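PDB 6VPD: glutathione peroxidase from Hypocrea jecorina, which probably reduces hydroperoxides to alcohols at the expense of thioredoxin, as a thioredoxin-dependent member of the glutathione peroxidase family. Local coordinates for residues Ser25-Phe30 / Tyr135-Lys140. Sequence-based numbering, arbitrary orientation.
Sequences SATSFF and YKWLKK
The Trp137 indole meets the Phe29 ring at that ring's edge, CZ3 lying near the phenyl plane, while Leu138 CD2 approaches the same phenyl obliquely, 4.4 Å from Phe29 CD1. The indole receives Thr27 CB and Phe29 N obliquely, and Phe29 CD2 lies over one face of the Phe30 ring, toward its rim. In this thioredoxin-fold protein the contact illustrates how one large aromatic residue can join the loop before strand 33-35 to a helix, here 133-141, that packs on the central mixed sheet. Trp137 holds its CG anti to the backbone N (chi1 180°), which sends the indole away from the helix and across to residues 25-30. Thr27 and the indole run antiparallel alongside each other, Thr27 CB 3.6 Å from Trp137 NE1. No hydrogen bond links the two segments; they meet by van der Waals contact, most of it made by Trp137. On the sheet, Phe29 and Leu138 both touch Val54 and Ile160, Trp137 reaches Val166, and its indole also meets the Phe32 ring. The Phe29 and Trp137 side chains lie nearly perpendicular: indole CH2 comes within 3.5 Å of Phe29 N, and CZ3 rests 3.8 Å from Phe29 CB.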
ATOM      1  N   SER A  25      -0.130  19.374  19.895  1.00 77.17           N
ATOM      2  CA  SER A  25      -0.377  19.598  21.318  1.00 80.00           C
ATOM      3  C   SER A  25       0.886  20.040  22.080  1.00 82.30           C
ATOM      4  O   SER A  25       1.138  19.544  23.183  1.00 84.12           O
ATOM      5  CB  SER A  25      -0.947  18.329  21.958  1.00 81.33           C
ATOM      6  OG  SER A  25      -0.222  17.185  21.537  1.00 73.48           O
ATOM      7  N   ALA A  26       1.671  20.955  21.480  1.00 81.42           N
ATOM      8  CA  ALA A  26       2.899  21.541  22.039  1.00 68.67           C
ATOM      9  C   ALA A  26       3.974  20.496  22.322  1.00 65.53           C
ATOM     10  O   ALA A  26       5.112  20.831  22.683  1.00 58.12           O
ATOM     11  CB  ALA A  26       2.597  22.340  23.310  1.00 70.06           C
ATOM     12  N   THR A  27       3.622  19.224  22.168  1.00 64.04           N
ATOM     13  CA  THR A  27       4.616  18.174  22.236  1.00 54.74           C
ATOM     14  C   THR A  27       5.493  18.226  20.991  1.00 50.69           C
ATOM     15  O   THR A  27       5.073  18.668  19.913  1.00 43.98           O
ATOM     16  CB  THR A  27       3.948  16.808  22.360  1.00 50.18           C
ATOM     17  OG1 THR A  27       2.755  16.931  23.134  1.00 59.26           O
ATOM     18  CG2 THR A  27       4.872  15.822  23.055  1.00 46.81           C
ATOM     19  N   SER A  28       6.733  17.802  21.160  1.00 45.38           N
ATOM     20  CA  SER A  28       7.671  17.686  20.071  1.00 40.00           C
ATOM     21  C   SER A  28       8.154  16.250  20.018  1.00 41.57           C
ATOM     22  O   SER A  28       8.235  15.568  21.046  1.00 44.08           O
ATOM     23  CB  SER A  28       8.858  18.609  20.241  1.00 42.45           C
ATOM     24  OG  SER A  28      10.038  17.831  20.364  1.00 44.65           O
ATOM     25  N   PHE A  29       8.473  15.809  18.806  1.00 30.80           N
ATOM     26  CA  PHE A  29       8.976  14.462  18.603  1.00 33.54           C
ATOM     27  C   PHE A  29      10.145  14.176  19.526  1.00 32.01           C
ATOM     28  O   PHE A  29      10.262  13.076  20.070  1.00 34.36           O
ATOM     29  CB  PHE A  29       9.370  14.302  17.128  1.00 32.57           C
ATOM     30  CG  PHE A  29      10.101  13.043  16.810  1.00 30.02           C
ATOM     31  CD1 PHE A  29       9.411  11.861  16.562  1.00 36.65           C
ATOM     32  CD2 PHE A  29      11.474  13.046  16.702  1.00 29.18           C
ATOM     33  CE1 PHE A  29      10.091  10.689  16.230  1.00 31.97           C
ATOM     34  CE2 PHE A  29      12.153  11.887  16.382  1.00 34.30           C
ATOM     35  CZ  PHE A  29      11.459  10.705  16.137  1.00 33.77           C
ATOM     36  N   PHE A  30      10.998  15.161  19.752  1.00 33.59           N
ATOM     37  CA  PHE A  30      12.163  14.894  20.591  1.00 41.80           C
ATOM     38  C   PHE A  30      11.828  14.785  22.090  1.00 41.08           C
ATOM     39  O   PHE A  30      12.744  14.535  22.887  1.00 42.17           O
ATOM     40  CB  PHE A  30      13.225  15.968  20.334  1.00 41.54           C
ATOM     41  CG  PHE A  30      13.540  16.180  18.858  1.00 39.84           C
ATOM     42  CD1 PHE A  30      14.273  15.240  18.139  1.00 37.90           C
ATOM     43  CD2 PHE A  30      13.103  17.324  18.197  1.00 37.55           C
ATOM     44  CE1 PHE A  30      14.561  15.444  16.787  1.00 35.45           C
ATOM     45  CE2 PHE A  30      13.388  17.529  16.853  1.00 34.45           C
ATOM     46  CZ  PHE A  30      14.120  16.588  16.152  1.00 34.87           C
ATOM     47  N   TYR A 135       3.967   6.451  18.410  1.00 31.10           N
ATOM     48  CA  TYR A 135       3.108   6.295  17.240  1.00 32.84           C
ATOM     49  C   TYR A 135       1.698   6.810  17.482  1.00 36.79           C
ATOM     50  O   TYR A 135       1.043   7.263  16.533  1.00 38.97           O
ATOM     51  CB  TYR A 135       3.066   4.836  16.790  1.00 35.37           C
ATOM     52  CG  TYR A 135       4.107   4.600  15.745  1.00 29.09           C
ATOM     53  CD1 TYR A 135       3.822   4.805  14.417  1.00 26.09           C
ATOM     54  CD2 TYR A 135       5.404   4.262  16.099  1.00 31.02           C
ATOM     55  CE1 TYR A 135       4.780   4.633  13.449  1.00 28.98           C
ATOM     56  CE2 TYR A 135       6.384   4.089  15.130  1.00 33.94           C
ATOM     57  CZ  TYR A 135       6.059   4.272  13.806  1.00 31.12           C
ATOM     58  OH  TYR A 135       7.012   4.107  12.836  1.00 31.26           O
ATOM     59  N   LYS A 136       1.199   6.752  18.721  1.00 32.62           N
ATOM     60  CA  LYS A 136      -0.068   7.419  18.995  1.00 32.81           C
ATOM     61  C   LYS A 136       0.029   8.912  18.683  1.00 36.35           C
ATOM     62  O   LYS A 136      -0.883   9.497  18.086  1.00 36.25           O
ATOM     63  CB  LYS A 136      -0.485   7.176  20.442  1.00 33.18           C
ATOM     64  CG  LYS A 136      -0.937   5.742  20.702  1.00 36.22           C
ATOM     65  CD  LYS A 136      -1.532   5.575  22.088  1.00 35.38           C
ATOM     66  CE  LYS A 136      -1.754   4.076  22.408  1.00 44.84           C
ATOM     67  NZ  LYS A 136      -2.351   3.859  23.758  1.00 48.34           N
ATOM     68  N   TRP A 137       1.161   9.530  19.018  1.00 31.81           N
ATOM     69  CA  TRP A 137       1.352  10.942  18.717  1.00 31.91           C
ATOM     70  C   TRP A 137       1.514  11.183  17.215  1.00 34.60           C
ATOM     71  O   TRP A 137       0.845  12.058  16.650  1.00 36.38           O
ATOM     72  CB  TRP A 137       2.557  11.465  19.494  1.00 33.49           C
ATOM     73  CG  TRP A 137       2.863  12.904  19.266  1.00 34.27           C
ATOM     74  CD1 TRP A 137       2.258  13.981  19.857  1.00 31.04           C
ATOM     75  CD2 TRP A 137       3.874  13.433  18.399  1.00 34.15           C
ATOM     76  NE1 TRP A 137       2.835  15.142  19.412  1.00 41.14           N
ATOM     77  CE2 TRP A 137       3.828  14.835  18.514  1.00 40.19           C
ATOM     78  CE3 TRP A 137       4.825  12.857  17.555  1.00 30.96           C
ATOM     79  CZ2 TRP A 137       4.689  15.666  17.804  1.00 32.78           C
ATOM     80  CZ3 TRP A 137       5.660  13.681  16.839  1.00 31.02           C
ATOM     81  CH2 TRP A 137       5.590  15.066  16.968  1.00 31.08           C
ATOM     82  N   LEU A 138       2.408  10.425  16.551  1.00 30.09           N
ATOM     83  CA  LEU A 138       2.615  10.592  15.109  1.00 32.98           C
ATOM     84  C   LEU A 138       1.304  10.499  14.329  1.00 32.45           C
ATOM     85  O   LEU A 138       1.089  11.246  13.373  1.00 28.47           O
ATOM     86  CB  LEU A 138       3.597   9.540  14.578  1.00 30.49           C
ATOM     87  CG  LEU A 138       5.087   9.705  14.896  1.00 34.08           C
ATOM     88  CD1 LEU A 138       5.888   8.576  14.289  1.00 28.86           C
ATOM     89  CD2 LEU A 138       5.636  11.040  14.446  1.00 28.61           C
ATOM     90  N   LYS A 139       0.413   9.591  14.731  1.00 35.30           N
ATOM     91  CA  LYS A 139      -0.799   9.338  13.954  1.00 34.47           C
ATOM     92  C   LYS A 139      -1.812  10.476  14.096  1.00 37.88           C
ATOM     93  O   LYS A 139      -2.371  10.929  13.091  1.00 36.81           O
ATOM     94  CB  LYS A 139      -1.387   7.984  14.369  1.00 33.23           C
ATOM     95  CG  LYS A 139      -0.690   6.779  13.682  1.00 33.02           C
ATOM     96  CD  LYS A 139      -0.591   5.546  14.573  1.00 33.33           C
ATOM     97  CE  LYS A 139      -1.919   4.916  14.862  1.00 36.44           C
ATOM     98  NZ  LYS A 139      -1.840   4.085  16.084  1.00 37.79           N
ATOM     99  N   LYS A 140      -2.050  10.954  15.329  1.00 35.19           N
ATOM    100  CA  LYS A 140      -2.876  12.141  15.551  1.00 35.58           C
ATOM    101  C   LYS A 140      -2.295  13.362  14.860  1.00 37.14           C
ATOM    102  O   LYS A 140      -3.030  14.150  14.255  1.00 38.44           O
ATOM    103  CB  LYS A 140      -3.003  12.445  17.050  1.00 43.53           C
ATOM    104  CG  LYS A 140      -3.816  11.439  17.851  1.00 49.74           C
ATOM    105  CD  LYS A 140      -5.285  11.509  17.487  1.00 56.95           C
ATOM    106  CE  LYS A 140      -6.089  10.454  18.216  1.00 59.04           C
ATOM    107  NZ  LYS A 140      -7.474  10.362  17.684  1.00 64.22           N
TER